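Local coordinates for protein N-acetylmuramoyl-L-alanine amidase amiD (Escherichia coli, PDB 3D2Y) that hydrolyses, with one catalytic zinc ion, the amide link between N-acetylmuramoyl residues and L-amino acids in certain cell-wall glycopeptides, at residues 128-131 / 132-136; 57-60 / 61-65. One frame throughout, in Å; residues are numbered along the deposited sequence.

Contact 1 of 2, residues 128-131 / 132-136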
loop_
_atom_site.group_PDB
_atom_site.type_symbol
_atom_site.label_atom_id
_atom_site.label_comp_id
_atom_site.label_asym_id
_atom_site.label_seq_id
_atom_site.Cartn_x
_atom_site.Cartn_y
_atom_site.Cartn_z
ATOM N N GLN A 128 -10.076 -6.051 -11.721
ATOM C CA GLN A 128 -10.673 -7.385 -11.653
ATOM C C GLN A 128 -9.606 -8.505 -11.558
ATOM O O GLN A 128 -9.805 -9.534 -10.886
ATOM C CB GLN A 128 -11.634 -7.611 -12.854
ATOM C CG GLN A 128 -13.052 -6.945 -12.733
ATOM C CD GLN A 128 -13.655 -6.984 -11.312
ATOM O OE1 GLN A 128 -13.730 -5.957 -10.626
ATOM N NE2 GLN A 128 -14.074 -8.161 -10.873
ATOM N N ALA A 129 -8.487 -8.299 -12.252
ATOM C CA ALA A 129 -7.322 -9.201 -12.239
ATOM C C ALA A 129 -6.585 -9.126 -10.908
ATOM O O ALA A 129 -6.152 -10.162 -10.337
ATOM C CB ALA A 129 -6.388 -8.837 -13.403
ATOM N N LEU A 130 -6.439 -7.895 -10.414
ATOM C CA LEU A 130 -5.772 -7.631 -9.108
ATOM C C LEU A 130 -6.419 -8.311 -7.921
ATOM O O LEU A 130 -5.709 -8.814 -7.054
ATOM C CB LEU A 130 -5.715 -6.130 -8.875
ATOM C CG LEU A 130 -5.088 -5.612 -7.576
ATOM C CD1 LEU A 130 -3.646 -6.171 -7.376
ATOM C CD2 LEU A 130 -5.167 -4.088 -7.531
ATOM N N ILE A 131 -7.751 -8.296 -7.855
ATOM C CA ILE A 131 -8.490 -8.799 -6.668
ATOM C C ILE A 131 -8.092 -10.245 -6.245
ATOM O O ILE A 131 -7.674 -10.425 -5.127
ATOM C CB ILE A 131 -10.055 -8.557 -6.829
ATOM C CG1 ILE A 131 -10.333 -7.048 -6.752
ATOM C CG2 ILE A 131 -10.885 -9.397 -5.784
ATOM C CD1 ILE A 131 -11.798 -6.585 -7.226
ATOM N N PRO A 132 -8.195 -11.259 -7.144
ATOM C CA PRO A 132 -7.806 -12.633 -6.743
ATOM C C PRO A 132 -6.312 -12.822 -6.405
ATOM O O PRO A 132 -5.974 -13.661 -5.572
ATOM C CB PRO A 132 -8.233 -13.480 -7.935
ATOM C CG PRO A 132 -8.231 -12.516 -9.083
ATOM C CD PRO A 132 -8.712 -11.233 -8.527
ATOM N N LEU A 133 -5.434 -12.033 -7.014
ATOM C CA LEU A 133 -4.015 -12.102 -6.712
ATOM C C LEU A 133 -3.761 -11.510 -5.323
ATOM O O LEU A 133 -3.100 -12.128 -4.481
ATOM C CB LEU A 133 -3.209 -11.359 -7.795
ATOM C CG LEU A 133 -1.719 -11.130 -7.459
ATOM C CD1 LEU A 133 -0.946 -12.474 -7.314
ATOM C CD2 LEU A 133 -1.084 -10.157 -8.460
ATOM N N ALA A 134 -4.314 -10.329 -5.060
ATOM C CA ALA A 134 -4.216 -9.737 -3.690
ATOM C C ALA A 134 -4.809 -10.669 -2.619
ATOM O O ALA A 134 -4.196 -10.869 -1.581
ATOM C CB ALA A 134 -4.888 -8.364 -3.653
ATOM N N LYS A 135 -5.978 -11.258 -2.890
ATOM C CA LYS A 135 -6.606 -12.171 -1.934
ATOM C C LYS A 135 -5.686 -13.358 -1.624
ATOM O O LYS A 135 -5.539 -13.753 -0.471
ATOM C CB LYS A 135 -7.987 -12.652 -2.434
ATOM C CG LYS A 135 -9.034 -11.532 -2.389
ATOM C CD LYS A 135 -10.387 -11.961 -2.909
ATOM C CE LYS A 135 -11.329 -12.241 -1.755
ATOM N NZ LYS A 135 -12.768 -11.914 -2.127
ATOM N N ASP A 136 -5.049 -13.913 -2.652
ATOM C CA ASP A 136 -4.209 -15.069 -2.464
ATOM C C ASP A 136 -3.013 -14.674 -1.623
ATOM O O ASP A 136 -2.648 -15.381 -0.663
ATOM C CB ASP A 136 -3.732 -15.662 -3.783
ATOM C CG ASP A 136 -4.799 -16.505 -4.488
ATOM O OD1 ASP A 136 -5.898 -16.802 -3.928
ATOM O OD2 ASP A 136 -4.511 -16.870 -5.634
#
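Pro-132 turns its ring back onto the carbonyls of Gln-128 and Ala-129 in the middle of helix 124-141. Its CD lies 3.1 Å from Gln-128 O and 3.3 Å from Ala-129 O and, being part of a proline, it brings no amide hydrogen to them. The proline N therefore makes no bond to the turn before, and the helix kinks here. Across the peptide link Ile-131 CB and Pro-132 CD are 3.4 Å apart, a tight fit imposed by the ring on the helical backbone. From Ala-134 onward the helical bonds are in place. Ala-134 N donates to Leu-130 O at 2.9 Å with an almost straight N-H...O angle of 176°, and Lys-135 N gives a second bond, to Ile-131 O. Over that same carbonyl runs the Lys-135 side chain, whose CG comes within 3.3 Å of Ile-131 O. With chi1 at -71°, CG turns away from the lysine's own carbonyl carbon, and the aliphatic chain lies alongside Ile-131, pointing the same way; Lys-135 CD meets Ile-131 CG2 at 3.9 Å. Beyond this point the lysine bends at its last two torsions, and NZ is held by a hydrogen bond to Gln-174 O. Leu-130 CD1 just reaches Ala-134 CB, at 4.5 Å. The result is a kinked amphipathic helix, with Gln-128, Pro-132 and Lys-135 exposed and Leu-130, Ile-131 and Ala-134 buried. Leu-130 and Leu-133 rest on Ile-103 of strand 100-105, the strand that carries the proton acceptor Glu-104, while Ile-131 packs on Leu-171 of helix 168-173.

Contact 2 of 2, residues 57-60 / 61-65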
loop_
_atom_site.group_PDB
_atom_site.type_symbol
_atom_site.label_atom_id
_atom_site.label_comp_id
_atom_site.label_asym_id
_atom_site.label_seq_id
_atom_site.Cartn_x
_atom_site.Cartn_y
_atom_site.Cartn_z
ATOM N N TYR A 57 5.104 -8.428 -8.952
ATOM C CA TYR A 57 4.106 -8.573 -9.999
ATOM C C TYR A 57 3.946 -7.298 -10.844
ATOM O O TYR A 57 4.155 -6.162 -10.386
ATOM C CB TYR A 57 2.769 -8.996 -9.383
ATOM C CG TYR A 57 2.829 -10.262 -8.579
ATOM C CD1 TYR A 57 2.685 -11.500 -9.209
ATOM C CD2 TYR A 57 3.017 -10.229 -7.205
ATOM C CE1 TYR A 57 2.732 -12.680 -8.481
ATOM C CE2 TYR A 57 3.079 -11.415 -6.448
ATOM C CZ TYR A 57 2.935 -12.631 -7.122
ATOM O OH TYR A 57 2.957 -13.845 -6.505
ATOM N N LEU A 58 3.656 -7.523 -12.109
ATOM C CA LEU A 58 3.299 -6.461 -13.038
ATOM C C LEU A 58 1.960 -6.808 -13.731
ATOM O O LEU A 58 1.864 -7.833 -14.452
ATOM C CB LEU A 58 4.424 -6.241 -14.072
ATOM C CG LEU A 58 4.201 -5.241 -15.232
ATOM C CD1 LEU A 58 3.983 -3.780 -14.752
ATOM C CD2 LEU A 58 5.404 -5.290 -16.172
ATOM N N VAL A 59 0.938 -5.975 -13.492
ATOM C CA VAL A 59 -0.403 -6.197 -14.040
ATOM C C VAL A 59 -0.633 -5.244 -15.230
ATOM O O VAL A 59 -0.607 -4.035 -15.035
ATOM C CB VAL A 59 -1.528 -5.975 -12.987
ATOM C CG1 VAL A 59 -2.884 -6.496 -13.571
ATOM C CG2 VAL A 59 -1.178 -6.741 -11.642
ATOM N N PRO A 60 -0.853 -5.785 -16.459
ATOM C CA PRO A 60 -1.150 -4.849 -17.559
ATOM C C PRO A 60 -2.441 -4.042 -17.283
ATOM O O PRO A 60 -3.265 -4.430 -16.466
ATOM C CB PRO A 60 -1.351 -5.783 -18.774
ATOM C CG PRO A 60 -0.745 -7.054 -18.430
ATOM C CD PRO A 60 -0.899 -7.182 -16.922
ATOM N N ALA A 61 -2.630 -2.967 -18.017
ATOM C CA ALA A 61 -3.848 -2.155 -17.915
ATOM C C ALA A 61 -5.085 -2.976 -18.243
ATOM O O ALA A 61 -6.118 -2.805 -17.612
ATOM C CB ALA A 61 -3.766 -0.978 -18.869
ATOM N N VAL A 62 -4.991 -3.802 -19.286
ATOM C CA VAL A 62 -6.036 -4.751 -19.622
ATOM C C VAL A 62 -5.273 -6.042 -19.875
ATOM O O VAL A 62 -4.736 -6.249 -20.968
ATOM C CB VAL A 62 -6.900 -4.297 -20.822
ATOM C CG1 VAL A 62 -8.025 -5.355 -21.097
ATOM C CG2 VAL A 62 -7.508 -2.882 -20.509
ATOM N N PRO A 63 -5.200 -6.914 -18.856
ATOM C CA PRO A 63 -4.475 -8.167 -19.002
ATOM C C PRO A 63 -5.104 -9.043 -20.088
ATOM O O PRO A 63 -6.348 -9.073 -20.222
ATOM C CB PRO A 63 -4.621 -8.832 -17.620
ATOM C CG PRO A 63 -4.949 -7.703 -16.679
ATOM C CD PRO A 63 -5.788 -6.771 -17.513
ATOM N N PRO A 64 -4.249 -9.665 -20.925
ATOM C CA PRO A 64 -4.682 -10.618 -21.944
ATOM C C PRO A 64 -5.253 -11.806 -21.176
ATOM O O PRO A 64 -4.816 -12.082 -20.045
ATOM C CB PRO A 64 -3.377 -11.006 -22.616
ATOM C CG PRO A 64 -2.302 -10.716 -21.572
ATOM C CD PRO A 64 -2.782 -9.507 -20.883
ATOM N N ARG A 65 -6.193 -12.509 -21.789
ATOM C CA ARG A 65 -6.804 -13.681 -21.157
ATOM C C ARG A 65 -6.537 -15.008 -21.893
ATOM O O ARG A 65 -6.598 -15.090 -23.121
ATOM C CB ARG A 65 -8.292 -13.438 -20.893
ATOM C CG ARG A 65 -8.545 -12.049 -20.319
ATOM C CD ARG A 65 -9.986 -11.815 -20.024
ATOM N NE ARG A 65 -10.313 -12.386 -18.735
ATOM C CZ ARG A 65 -11.525 -12.382 -18.194
ATOM N NH1 ARG A 65 -12.549 -11.811 -18.832
ATOM N NH2 ARG A 65 -11.705 -12.956 -17.007
#
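Pro-60 and Pro-64 set their rings at about a right angle, with Pro-60 CG 4.0 Å from Pro-64 CD. The ring of Pro-63 meets Pro-60 more slantwise: Pro-60 CD is 4.1 Å from Pro-63 CG, and Pro-60 CG packs against the backbone of Pro-63 at its CA. Pro-63 CG has a second apolar neighbour in Val-59 CG1, at 3.9 Å, again at an oblique angle. Val-59 presents this methyl by placing CG1 opposite its backbone N (chi1 -169°). Pro-63 is thus bordered by both Val-59 and Pro-60, and its CD also lies 3.6 Å from Pro-60 O.

The chain doubles back through Ala-61 and Val-62, and the change is abrupt: Pro-60 is still extended, with psi 164°, whereas Ala-61 has helical angles. No hydrogen bond joins 57-60 to 61-65, so the contact rests mainly on apolar packing, with the proline rings limiting backbone rotation. Polar grips come from elsewhere: Ala-61 N donates to Glu-106 OE2, and the carbonyls of Val-59 and Pro-60 receive weak bonds from Gln-126 NE2. Strand 57-59 lies in the mixed sheet between strand 73-74, antiparallel to it, and strand 100-105, parallel to it. From its end the turn leads to strand 65-66. Val-59 packs on Ile-103 and Leu-105 of strand 100-105, Pro-60 touches Phe-41 of helix 41-48, and Val-62 touches Ala-125 of helix 124-141.

Contact 2 comes first along the chain and contact 1 follows, both in the amidase part of the chain; their centres are 12 Å apart. They meet along one side of helix 124-141, which touches both the loop and strand 57-59: Ala-129 CB is 3.8 Å from Pro-63 CG, and Leu-133 CD1 is 3.9 Å from Tyr-57 CE1. Strand 100-105 is their common neighbour, receiving side chains from the helix and lying beside strand 57-59. Helix, strand and turn thus share an apolar interface close to Glu-104, the proton acceptor, whose side chain is about 9 Å from that of Leu-130 and about 7 Å from that of Val-59.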